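Local coordinates for glutamic acid/alanine-rich protein (Trypanosoma congolense, PDB 2Y44), which probably forms part of the parasite's cell-surface coat, this piece being its elongated, largely helical ectodomain, at residues T20-A25 with D87-S92; E128-S133 with S165-V170; E41-A46 with A65-A70. All coordinates share one frame; numbering follows the deposited sequence.

How the contacts relate
Contacts 1 and 3 join the same two helices, 18-53 and 57-107, at places whose centres are about 32 Å apart. Contact 3, with its 19-residue separation, lies nearer the turn linking them, and contact 1 joins them again nearer the middle of the molecule. Contact 2 brings in the chain's later helices, 131-144 and 149-183. Its centre is about 10 Å from that of contact 1, and the two pack directly: A21 CB lies 3.4 Å from V129 CG1, while L88 CD2 lies 3.8 Å from L166 CD1. Contact 3 stands apart, its nearest atoms about 15 Å from contact 1 and about 11 Å from contact 2.

Contact 1. Residues T20-A25 with D87-S92; sequences TASQSA and DLTAAS
S22 and T89 mark the closest approach of two helical segments that run in opposite senses, their CA atoms 7.6 Å apart. Both residues point their CB atoms at the opposing helix, as does L88, and these three side chains make the whole contact. The interface is small and made by touching surfaces; no hydrogen bond crosses it.

The hydroxyl of S22 reaches in between two methyl groups of the other helix. Its OG lies 3.6 Å from L88 CD2 and 3.9 Å from T89 CG2, while those two methyl carbons stand 6.0 Å from each other. S22 CB adds a looser touch, 4.1 Å from T89 CG2.

Although OG is set among carbon atoms, it has a polar partner on its own helix. With OG beside the backbone N (chi1 -65°), it hydrogen-bonds to the carbonyl oxygen of L18, one turn earlier, and still leaves a flank against the methyls. T89 has two branches with separate tasks: OG1 turns back to bond the carbonyl oxygen of A86, and CG2 is the branch offered to S22. With CG anti to the backbone N (chi1 173°), L88 brings CD2 against the serine hydroxyl.

L166 of helix 149-183 packs on both S22 and L88, so the pair is covered by a third helix. The arrangement is that of an elongated helical bundle, where a small serine lets two antiparallel hairpin helices come close and leucines from the second and third helices pack round it in the interior.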
ATOM      1  N   THR A  20       1.517  -7.331   4.456  1.00 19.34           N
ATOM      2  CA  THR A  20       0.458  -6.822   5.313  1.00 19.90           C
ATOM      3  C   THR A  20       0.012  -5.441   4.853  1.00 19.76           C
ATOM      4  O   THR A  20      -1.171  -5.176   4.784  1.00 19.81           O
ATOM      5  CB  THR A  20       0.890  -6.816   6.760  1.00 21.22           C
ATOM      6  OG1 THR A  20       1.012  -8.177   7.186  1.00 24.80           O
ATOM      7  CG2 THR A  20      -0.142  -6.117   7.631  1.00 23.06           C
ATOM      8  N   ALA A  21       0.965  -4.575   4.536  1.00 19.58           N
ATOM      9  CA  ALA A  21       0.610  -3.260   3.957  1.00 18.28           C
ATOM     10  C   ALA A  21      -0.215  -3.356   2.663  1.00 17.58           C
ATOM     11  O   ALA A  21      -1.137  -2.562   2.446  1.00 20.08           O
ATOM     12  CB  ALA A  21       1.869  -2.417   3.747  1.00 17.73           C
ATOM     13  N   SER A  22       0.164  -4.275   1.765  1.00 16.60           N
ATOM     14  CA  SER A  22      -0.552  -4.487   0.511  1.00 16.81           C
ATOM     15  C   SER A  22      -1.956  -4.946   0.809  1.00 17.84           C
ATOM     16  O   SER A  22      -2.918  -4.461   0.242  1.00 17.17           O
ATOM     17  CB  SER A  22       0.159  -5.557  -0.346  1.00 17.52           C
ATOM     18  OG  SER A  22       1.434  -5.079  -0.735  1.00 27.62           O
ATOM     19  N   GLN A  23      -2.085  -5.928   1.688  1.00 16.67           N
ATOM     20  CA  GLN A  23      -3.429  -6.433   1.936  1.00 16.87           C
ATOM     21  C   GLN A  23      -4.301  -5.352   2.546  1.00 15.75           C
ATOM     22  O   GLN A  23      -5.494  -5.303   2.261  1.00 17.56           O
ATOM     23  CB  GLN A  23      -3.360  -7.669   2.835  1.00 15.48           C
ATOM     24  CG  GLN A  23      -2.731  -8.855   2.157  1.00 21.85           C
ATOM     25  CD  GLN A  23      -2.074  -9.800   3.168  1.00 27.16           C
ATOM     26  OE1 GLN A  23      -1.976  -9.478   4.357  1.00 26.42           O
ATOM     27  NE2 GLN A  23      -1.583 -10.944   2.690  1.00 31.07           N
ATOM     28  N   SER A  24      -3.706  -4.537   3.421  1.00 16.94           N
ATOM     29  CA  SER A  24      -4.389  -3.421   4.069  1.00 19.12           C
ATOM     30  C   SER A  24      -4.849  -2.401   3.035  1.00 19.19           C
ATOM     31  O   SER A  24      -5.986  -1.947   3.090  1.00 15.08           O
ATOM     32  CB  SER A  24      -3.470  -2.740   5.101  1.00 19.86           C
ATOM     33  OG  SER A  24      -4.101  -1.609   5.698  1.00 31.51           O
ATOM     34  N   ALA A  25      -3.983  -2.097   2.065  1.00 18.34           N
ATOM     35  CA  ALA A  25      -4.335  -1.117   1.039  1.00 18.64           C
ATOM     36  C   ALA A  25      -5.487  -1.637   0.202  1.00 17.63           C
ATOM     37  O   ALA A  25      -6.430  -0.894  -0.089  1.00 18.68           O
ATOM     38  CB  ALA A  25      -3.115  -0.736   0.170  1.00 18.52           C
ATOM     39  N   ASP A  87       1.903  -7.591  -7.411  1.00 13.77           N
ATOM     40  CA  ASP A  87       3.205  -7.264  -8.019  1.00 16.06           C
ATOM     41  C   ASP A  87       4.228  -6.980  -6.910  1.00 15.79           C
ATOM     42  O   ASP A  87       5.384  -7.433  -6.947  1.00 17.54           O
ATOM     43  CB  ASP A  87       3.123  -6.007  -8.903  1.00 16.46           C
ATOM     44  CG  ASP A  87       2.371  -6.215 -10.222  1.00 20.94           C
ATOM     45  OD1 ASP A  87       2.060  -7.354 -10.620  1.00 23.24           O
ATOM     46  OD2 ASP A  87       2.098  -5.189 -10.878  1.00 30.19           O
ATOM     47  N   LEU A  88       3.828  -6.180  -5.929  1.00 13.48           N
ATOM     48  CA  LEU A  88       4.786  -5.769  -4.908  1.00 14.69           C
ATOM     49  C   LEU A  88       5.197  -6.949  -4.000  1.00 15.54           C
ATOM     50  O   LEU A  88       6.378  -7.145  -3.690  1.00 16.45           O
ATOM     51  CB  LEU A  88       4.185  -4.645  -4.051  1.00 14.83           C
ATOM     52  CG  LEU A  88       5.002  -4.236  -2.837  1.00 10.14           C
ATOM     53  CD1 LEU A  88       6.377  -3.680  -3.280  1.00 17.56           C
ATOM     54  CD2 LEU A  88       4.255  -3.173  -2.015  1.00 13.95           C
ATOM     55  N   THR A  89       4.228  -7.781  -3.657  1.00 16.18           N
ATOM     56  CA  THR A  89       4.529  -9.004  -2.898  1.00 18.32           C
ATOM     57  C   THR A  89       5.493  -9.925  -3.666  1.00 19.71           C
ATOM     58  O   THR A  89       6.477 -10.435  -3.086  1.00 20.76           O
ATOM     59  CB  THR A  89       3.224  -9.735  -2.456  1.00 16.47           C
ATOM     60  OG1 THR A  89       2.506 -10.149  -3.603  1.00 28.06           O
ATOM     61  CG2 THR A  89       2.334  -8.814  -1.631  1.00 16.76           C
ATOM     62  N   ALA A  90       5.263 -10.073  -4.974  1.00 18.36           N
ATOM     63  CA  ALA A  90       6.145 -10.881  -5.858  1.00 20.21           C
ATOM     64  C   ALA A  90       7.547 -10.291  -5.963  1.00 21.27           C
ATOM     65  O   ALA A  90       8.553 -11.020  -6.031  1.00 20.24           O
ATOM     66  CB  ALA A  90       5.534 -10.975  -7.279  1.00 21.00           C
ATOM     67  N   ALA A  91       7.605  -8.972  -6.130  1.00 20.04           N
ATOM     68  CA  ALA A  91       8.876  -8.285  -6.271  1.00 19.63           C
ATOM     69  C   ALA A  91       9.755  -8.421  -5.043  1.00 21.10           C
ATOM     70  O   ALA A  91      10.992  -8.321  -5.153  1.00 23.05           O
ATOM     71  CB  ALA A  91       8.647  -6.805  -6.597  1.00 18.69           C
ATOM     72  N   SER A  92       9.146  -8.529  -3.862  1.00 19.28           N
ATOM     73  CA  SER A  92       9.916  -8.436  -2.634  1.00 22.72           C
ATOM     74  C   SER A  92      10.255  -9.788  -2.023  1.00 22.37           C
ATOM     75  O   SER A  92      10.985  -9.856  -1.029  1.00 21.72           O
ATOM     76  CB  SER A  92       9.190  -7.598  -1.598  1.00 24.04           C
ATOM     77  OG  SER A  92       7.894  -8.095  -1.382  1.00 26.47           O
TER

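Contact 2. Residues E128-S133 with S165-V170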
ATOM      1  N   GLU A 128       3.039  -0.309  10.103  1.00 37.08           N
ATOM      2  CA  GLU A 128       2.651   0.926   9.415  1.00 37.03           C
ATOM      3  C   GLU A 128       3.723   1.389   8.436  1.00 34.08           C
ATOM      4  O   GLU A 128       4.126   2.564   8.443  1.00 36.42           O
ATOM      5  CB  GLU A 128       2.367   2.039  10.422  1.00 38.32           C
ATOM      6  CG  GLU A 128       1.132   1.796  11.295  1.00 42.57           C
ATOM      7  CD  GLU A 128       0.710   3.050  12.022  1.00 47.14           C
ATOM      8  OE1 GLU A 128       1.060   4.150  11.536  1.00 46.16           O
ATOM      9  OE2 GLU A 128       0.050   2.942  13.086  1.00 52.73           O
ATOM     10  N   VAL A 129       4.195   0.455   7.616  1.00 29.41           N
ATOM     11  CA  VAL A 129       5.227   0.734   6.617  1.00 26.47           C
ATOM     12  C   VAL A 129       4.595   1.622   5.543  1.00 24.81           C
ATOM     13  O   VAL A 129       3.445   1.404   5.144  1.00 23.15           O
ATOM     14  CB  VAL A 129       5.774  -0.597   5.992  1.00 26.80           C
ATOM     15  CG1 VAL A 129       4.616  -1.466   5.560  1.00 29.44           C
ATOM     16  CG2 VAL A 129       6.683  -0.340   4.802  1.00 26.11           C
ATOM     17  N   THR A 130       5.306   2.680   5.161  1.00 20.19           N
ATOM     18  CA  THR A 130       4.874   3.550   4.087  1.00 19.81           C
ATOM     19  C   THR A 130       5.990   3.693   3.057  1.00 19.23           C
ATOM     20  O   THR A 130       7.135   3.299   3.294  1.00 20.38           O
ATOM     21  CB  THR A 130       4.549   4.940   4.621  1.00 20.56           C
ATOM     22  OG1 THR A 130       5.719   5.491   5.228  1.00 19.24           O
ATOM     23  CG2 THR A 130       3.450   4.882   5.694  1.00 23.34           C
ATOM     24  N   SER A 131       5.684   4.267   1.909  1.00 18.15           N
ATOM     25  CA  SER A 131       6.763   4.500   0.954  1.00 18.89           C
ATOM     26  C   SER A 131       7.856   5.361   1.599  1.00 16.27           C
ATOM     27  O   SER A 131       9.040   5.220   1.291  1.00 18.06           O
ATOM     28  CB  SER A 131       6.215   5.142  -0.320  1.00 18.55           C
ATOM     29  OG  SER A 131       5.577   6.372   0.022  1.00 19.39           O
ATOM     30  N   LYS A 132       7.474   6.273   2.482  1.00 17.08           N
ATOM     31  CA  LYS A 132       8.469   7.115   3.173  1.00 17.75           C
ATOM     32  C   LYS A 132       9.337   6.311   4.166  1.00 17.39           C
ATOM     33  O   LYS A 132      10.548   6.445   4.175  1.00 16.67           O
ATOM     34  CB  LYS A 132       7.785   8.254   3.942  1.00 18.07           C
ATOM     35  CG  LYS A 132       8.789   9.215   4.558  1.00 26.25           C
ATOM     36  CD  LYS A 132       8.186  10.052   5.684  1.00 36.59           C
ATOM     37  CE  LYS A 132       7.749  11.419   5.188  1.00 41.16           C
ATOM     38  NZ  LYS A 132       6.948  12.134   6.226  1.00 44.65           N
ATOM     39  N   SER A 133       8.722   5.494   5.017  1.00 17.01           N
ATOM     40  CA  SER A 133       9.530   4.727   6.015  1.00 15.38           C
ATOM     41  C   SER A 133      10.450   3.698   5.335  1.00 14.48           C
ATOM     42  O   SER A 133      11.605   3.493   5.741  1.00 14.61           O
ATOM     43  CB  SER A 133       8.652   4.020   7.044  1.00 15.66           C
ATOM     44  OG  SER A 133       7.861   3.012   6.424  1.00 19.00           O
ATOM     45  N   SER A 165       2.427   3.333  -5.388  1.00 15.16           N
ATOM     46  CA  SER A 165       1.282   2.975  -6.270  1.00 17.53           C
ATOM     47  C   SER A 165       0.103   2.618  -5.413  1.00 16.28           C
ATOM     48  O   SER A 165      -1.017   3.031  -5.711  1.00 17.04           O
ATOM     49  CB  SER A 165       1.584   1.819  -7.222  1.00 18.31           C
ATOM     50  OG  SER A 165       2.476   2.218  -8.242  1.00 24.89           O
ATOM     51  N   LEU A 166       0.332   1.784  -4.383  1.00 14.39           N
ATOM     52  CA  LEU A 166      -0.809   1.337  -3.559  1.00 14.32           C
ATOM     53  C   LEU A 166      -1.347   2.506  -2.741  1.00 15.18           C
ATOM     54  O   LEU A 166      -2.560   2.642  -2.549  1.00 15.17           O
ATOM     55  CB  LEU A 166      -0.366   0.229  -2.592  1.00 15.44           C
ATOM     56  CG  LEU A 166      -0.243  -1.114  -3.282  1.00 16.53           C
ATOM     57  CD1 LEU A 166       0.634  -2.056  -2.443  1.00 17.76           C
ATOM     58  CD2 LEU A 166      -1.670  -1.697  -3.533  1.00 17.44           C
ATOM     59  N   GLU A 167      -0.450   3.400  -2.320  1.00 15.70           N
ATOM     60  CA  GLU A 167      -0.868   4.602  -1.570  1.00 17.48           C
ATOM     61  C   GLU A 167      -1.692   5.496  -2.477  1.00 16.02           C
ATOM     62  O   GLU A 167      -2.706   6.034  -2.046  1.00 18.64           O
ATOM     63  CB  GLU A 167       0.340   5.370  -1.002  1.00 19.66           C
ATOM     64  CG  GLU A 167       0.976   4.680   0.205  1.00 17.06           C
ATOM     65  CD  GLU A 167       2.418   5.121   0.444  1.00 19.62           C
ATOM     66  OE1 GLU A 167       2.946   5.942  -0.346  1.00 18.02           O
ATOM     67  OE2 GLU A 167       3.015   4.624   1.424  1.00 19.90           O
ATOM     68  N   ASP A 168      -1.303   5.592  -3.746  1.00 16.56           N
ATOM     69  CA  ASP A 168      -2.097   6.384  -4.708  1.00 16.64           C
ATOM     70  C   ASP A 168      -3.427   5.692  -4.945  1.00 14.93           C
ATOM     71  O   ASP A 168      -4.476   6.323  -4.997  1.00 17.09           O
ATOM     72  CB  ASP A 168      -1.391   6.554  -6.040  1.00 17.77           C
ATOM     73  CG  ASP A 168      -2.103   7.551  -6.954  1.00 25.79           C
ATOM     74  OD1 ASP A 168      -2.298   8.719  -6.538  1.00 33.17           O
ATOM     75  OD2 ASP A 168      -2.525   7.153  -8.056  1.00 32.50           O
ATOM     76  N   ASP A 169      -3.399   4.371  -5.056  1.00 14.14           N
ATOM     77  CA  ASP A 169      -4.659   3.641  -5.193  1.00 14.25           C
ATOM     78  C   ASP A 169      -5.643   3.960  -4.046  1.00 14.23           C
ATOM     79  O   ASP A 169      -6.829   4.259  -4.303  1.00 16.24           O
ATOM     80  CB  ASP A 169      -4.385   2.144  -5.175  1.00 13.48           C
ATOM     81  CG  ASP A 169      -3.670   1.659  -6.381  1.00 17.72           C
ATOM     82  OD1 ASP A 169      -3.687   2.336  -7.435  1.00 20.44           O
ATOM     83  OD2 ASP A 169      -3.175   0.535  -6.269  1.00 17.97           O
ATOM     84  N   VAL A 170      -5.162   3.906  -2.799  1.00 13.88           N
ATOM     85  CA  VAL A 170      -5.968   4.245  -1.628  1.00 14.47           C
ATOM     86  C   VAL A 170      -6.583   5.653  -1.750  1.00 14.90           C
ATOM     87  O   VAL A 170      -7.812   5.795  -1.689  1.00 13.24           O
ATOM     88  CB  VAL A 170      -5.183   4.062  -0.295  1.00 14.13           C
ATOM     89  CG1 VAL A 170      -5.944   4.640   0.895  1.00 15.83           C
ATOM     90  CG2 VAL A 170      -4.884   2.537  -0.077  1.00 14.21           C
TER
HETATM   91  O   HOH W   1       1.513   2.685   2.896  1.00 25.48           O
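E167 meets S131 at the start of helix 131-144, where T130 is the N-cap and forms a capping box with S133. Within the box, T130 OG1 accepts from S133 N at 3.0 Å, and S133 OG accepts in return from T130 N at 2.9 Å.

The carboxylate of E167 arrives from helix 149-183 and takes hold of S131, the first residue after the cap, at two points. S131 N donates to E167 OE2 at 2.7 Å in a nearly straight bond (167°), reaching that oxygen on its syn side but 18° out of the carboxylate plane. S131 OG donates to E167 OE1, also at 2.7 Å, meeting its syn lone pair. The glutamate chain is extended beyond CG (chi2 159°), which gives it the length to span CA atoms 8.0 Å apart. T130 flanks the group, its CB 3.6 Å from E167 OE2.

A water extends the network. It donates to E167 OE2 at 2.9 Å and to V129 O, tying the carboxylate to the loop just ahead of the helix.

Held through both oxygens, the carboxylate has little freedom to rotate. Its charge faces the amino end of a helix, which would be expected to favour the ionised form, and the paired bonds link the start of helix 131-144 to helix 149-183.

Contact 3. Residues E41-A46 with A65-A70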
ATOM      1  N   GLU A  41     -26.297   3.305  -5.452  1.00 15.21           N
ATOM      2  CA  GLU A  41     -27.614   2.659  -5.324  1.00 14.37           C
ATOM      3  C   GLU A  41     -28.630   3.617  -4.696  1.00 13.90           C
ATOM      4  O   GLU A  41     -29.792   3.638  -5.111  1.00 16.15           O
ATOM      5  CB  GLU A  41     -27.534   1.389  -4.470  1.00 14.03           C
ATOM      6  CG  GLU A  41     -28.864   0.695  -4.355  1.00 22.37           C
ATOM      7  CD  GLU A  41     -28.749  -0.748  -3.892  1.00 35.53           C
ATOM      8  OE1 GLU A  41     -27.671  -1.134  -3.380  1.00 41.09           O
ATOM      9  OE2 GLU A  41     -29.730  -1.505  -4.074  1.00 40.92           O
ATOM     10  N   ARG A  42     -28.211   4.394  -3.705  1.00 14.51           N
ATOM     11  CA  ARG A  42     -29.104   5.377  -3.098  1.00 14.80           C
ATOM     12  C   ARG A  42     -29.574   6.406  -4.134  1.00 13.97           C
ATOM     13  O   ARG A  42     -30.763   6.737  -4.190  1.00 14.78           O
ATOM     14  CB  ARG A  42     -28.500   6.039  -1.847  1.00 14.71           C
ATOM     15  CG  ARG A  42     -28.447   5.087  -0.614  1.00 17.14           C
ATOM     16  CD  ARG A  42     -28.069   5.849   0.677  1.00 16.95           C
ATOM     17  NE  ARG A  42     -26.746   6.459   0.586  1.00 22.66           N
ATOM     18  CZ  ARG A  42     -25.603   5.816   0.833  1.00 22.58           C
ATOM     19  NH1 ARG A  42     -25.614   4.575   1.286  1.00 24.81           N
ATOM     20  NH2 ARG A  42     -24.455   6.464   0.742  1.00 28.55           N
ATOM     21  N   ALA A  43     -28.653   6.872  -4.969  1.00 14.35           N
ATOM     22  CA  ALA A  43     -28.955   7.910  -5.936  1.00 12.46           C
ATOM     23  C   ALA A  43     -29.873   7.325  -7.027  1.00 11.61           C
ATOM     24  O   ALA A  43     -30.747   8.011  -7.534  1.00 14.59           O
ATOM     25  CB  ALA A  43     -27.608   8.488  -6.576  1.00 13.81           C
ATOM     26  N   GLU A  44     -29.682   6.042  -7.381  1.00 13.33           N
ATOM     27  CA  GLU A  44     -30.500   5.427  -8.456  1.00 15.81           C
ATOM     28  C   GLU A  44     -31.937   5.157  -7.973  1.00 14.70           C
ATOM     29  O   GLU A  44     -32.895   5.394  -8.704  1.00 14.99           O
ATOM     30  CB  GLU A  44     -29.865   4.131  -8.998  1.00 15.83           C
ATOM     31  CG  GLU A  44     -28.417   4.299  -9.567  1.00 12.31           C
ATOM     32  CD  GLU A  44     -28.319   5.070 -10.872  1.00 19.68           C
ATOM     33  OE1 GLU A  44     -29.358   5.352 -11.461  1.00 19.37           O
ATOM     34  OE2 GLU A  44     -27.185   5.426 -11.300  1.00 17.85           O
ATOM     35  N   LYS A  45     -32.071   4.776  -6.710  1.00 16.42           N
ATOM     36  CA  LYS A  45     -33.390   4.699  -6.063  1.00 14.43           C
ATOM     37  C   LYS A  45     -34.077   6.056  -6.014  1.00 14.78           C
ATOM     38  O   LYS A  45     -35.281   6.163  -6.316  1.00 13.60           O
ATOM     39  CB  LYS A  45     -33.259   4.104  -4.655  1.00 15.24           C
ATOM     40  CG  LYS A  45     -32.897   2.642  -4.714  1.00 21.14           C
ATOM     41  CD  LYS A  45     -32.768   2.048  -3.294  1.00 24.60           C
ATOM     42  CE  LYS A  45     -33.763   2.619  -2.288  1.00 27.44           C
ATOM     43  NZ  LYS A  45     -33.685   1.778  -1.013  1.00 28.53           N
ATOM     44  N   ALA A  46     -33.300   7.094  -5.715  1.00 16.35           N
ATOM     45  CA  ALA A  46     -33.834   8.460  -5.672  1.00 14.87           C
ATOM     46  C   ALA A  46     -34.399   8.871  -7.050  1.00 14.79           C
ATOM     47  O   ALA A  46     -35.438   9.542  -7.118  1.00 15.14           O
ATOM     48  CB  ALA A  46     -32.771   9.441  -5.179  1.00 14.92           C
ATOM     49  N   ALA A  65     -26.107  10.048 -12.186  1.00 16.45           N
ATOM     50  CA  ALA A  65     -25.058   9.891 -13.182  1.00 17.58           C
ATOM     51  C   ALA A  65     -23.691  10.162 -12.548  1.00 17.41           C
ATOM     52  O   ALA A  65     -22.726   9.426 -12.798  1.00 19.05           O
ATOM     53  CB  ALA A  65     -25.307  10.858 -14.361  1.00 17.75           C
ATOM     54  N   ARG A  66     -23.585  11.230 -11.767  1.00 19.42           N
ATOM     55  CA  ARG A  66     -22.320  11.527 -11.063  1.00 18.90           C
ATOM     56  C   ARG A  66     -21.917  10.453 -10.082  1.00 18.24           C
ATOM     57  O   ARG A  66     -20.748  10.057 -10.023  1.00 17.89           O
ATOM     58  CB  ARG A  66     -22.420  12.837 -10.322  1.00 20.09           C
ATOM     59  CG  ARG A  66     -22.374  14.001 -11.240  1.00 21.75           C
ATOM     60  CD  ARG A  66     -22.017  15.241 -10.463  1.00 26.77           C
ATOM     61  NE  ARG A  66     -21.582  16.272 -11.388  1.00 22.72           N
ATOM     62  CZ  ARG A  66     -20.310  16.538 -11.683  1.00 27.41           C
ATOM     63  NH1 ARG A  66     -19.315  15.904 -11.080  1.00 26.30           N
ATOM     64  NH2 ARG A  66     -20.035  17.486 -12.561  1.00 19.59           N
ATOM     65  N   ALA A  67     -22.893   9.959  -9.332  1.00 16.50           N
ATOM     66  CA  ALA A  67     -22.605   8.951  -8.308  1.00 16.91           C
ATOM     67  C   ALA A  67     -22.185   7.659  -8.963  1.00 13.72           C
ATOM     68  O   ALA A  67     -21.298   6.994  -8.461  1.00 16.18           O
ATOM     69  CB  ALA A  67     -23.844   8.698  -7.435  1.00 18.53           C
ATOM     70  N   ALA A  68     -22.857   7.286 -10.049  1.00 15.12           N
ATOM     71  CA  ALA A  68     -22.538   6.078 -10.805  1.00 16.50           C
ATOM     72  C   ALA A  68     -21.147   6.141 -11.422  1.00 15.55           C
ATOM     73  O   ALA A  68     -20.436   5.132 -11.420  1.00 14.45           O
ATOM     74  CB  ALA A  68     -23.570   5.817 -11.918  1.00 18.00           C
ATOM     75  N   ALA A  69     -20.815   7.273 -12.031  1.00 15.39           N
ATOM     76  CA  ALA A  69     -19.471   7.438 -12.612  1.00 16.76           C
ATOM     77  C   ALA A  69     -18.393   7.315 -11.523  1.00 16.42           C
ATOM     78  O   ALA A  69     -17.330   6.701 -11.747  1.00 18.05           O
ATOM     79  CB  ALA A  69     -19.381   8.808 -13.321  1.00 15.12           C
ATOM     80  N   ALA A  70     -18.667   7.871 -10.336  1.00 16.41           N
ATOM     81  CA  ALA A  70     -17.723   7.786  -9.233  1.00 14.83           C
ATOM     82  C   ALA A  70     -17.556   6.373  -8.723  1.00 14.35           C
ATOM     83  O   ALA A  70     -16.453   5.959  -8.454  1.00 15.03           O
ATOM     84  CB  ALA A  70     -18.100   8.740  -8.086  1.00 13.18           C
TER
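A43 and A67 provide the apolar part of this contact, their CB methyls meeting head-on at 3.9 Å. Both CB atoms point at the opposing helix, and the backbones come correspondingly close, with the two CA atoms 6.9 Å apart. The helical segments run in opposite senses, as the two arms of a long hairpin. Each methyl is also flanked by neighbours: A64 lies against A43, while A183 from the end of helix 149-183 lies against A67.

The second kind of meeting is between a carboxylate oxygen and a methyl. E44 starts off to one side of the facing helix, but its chain bends at chi2 (-70°) and brings the acid group back along the interface. E44 OE2 ends up 3.7 Å from A68 CB, an ordinary van der Waals touch. The side chain of E44 also touches A64.

No hydrogen bond spans the two segments. Segment 41-46 lies in a predicted coiled coil, while its partner belongs to helix 57-107. The small alanine side chains allow the arms to come this close, and the carboxylate of E44 lies beside the methyl contact, so the segments meet here by van der Waals contact and not by polar bonding.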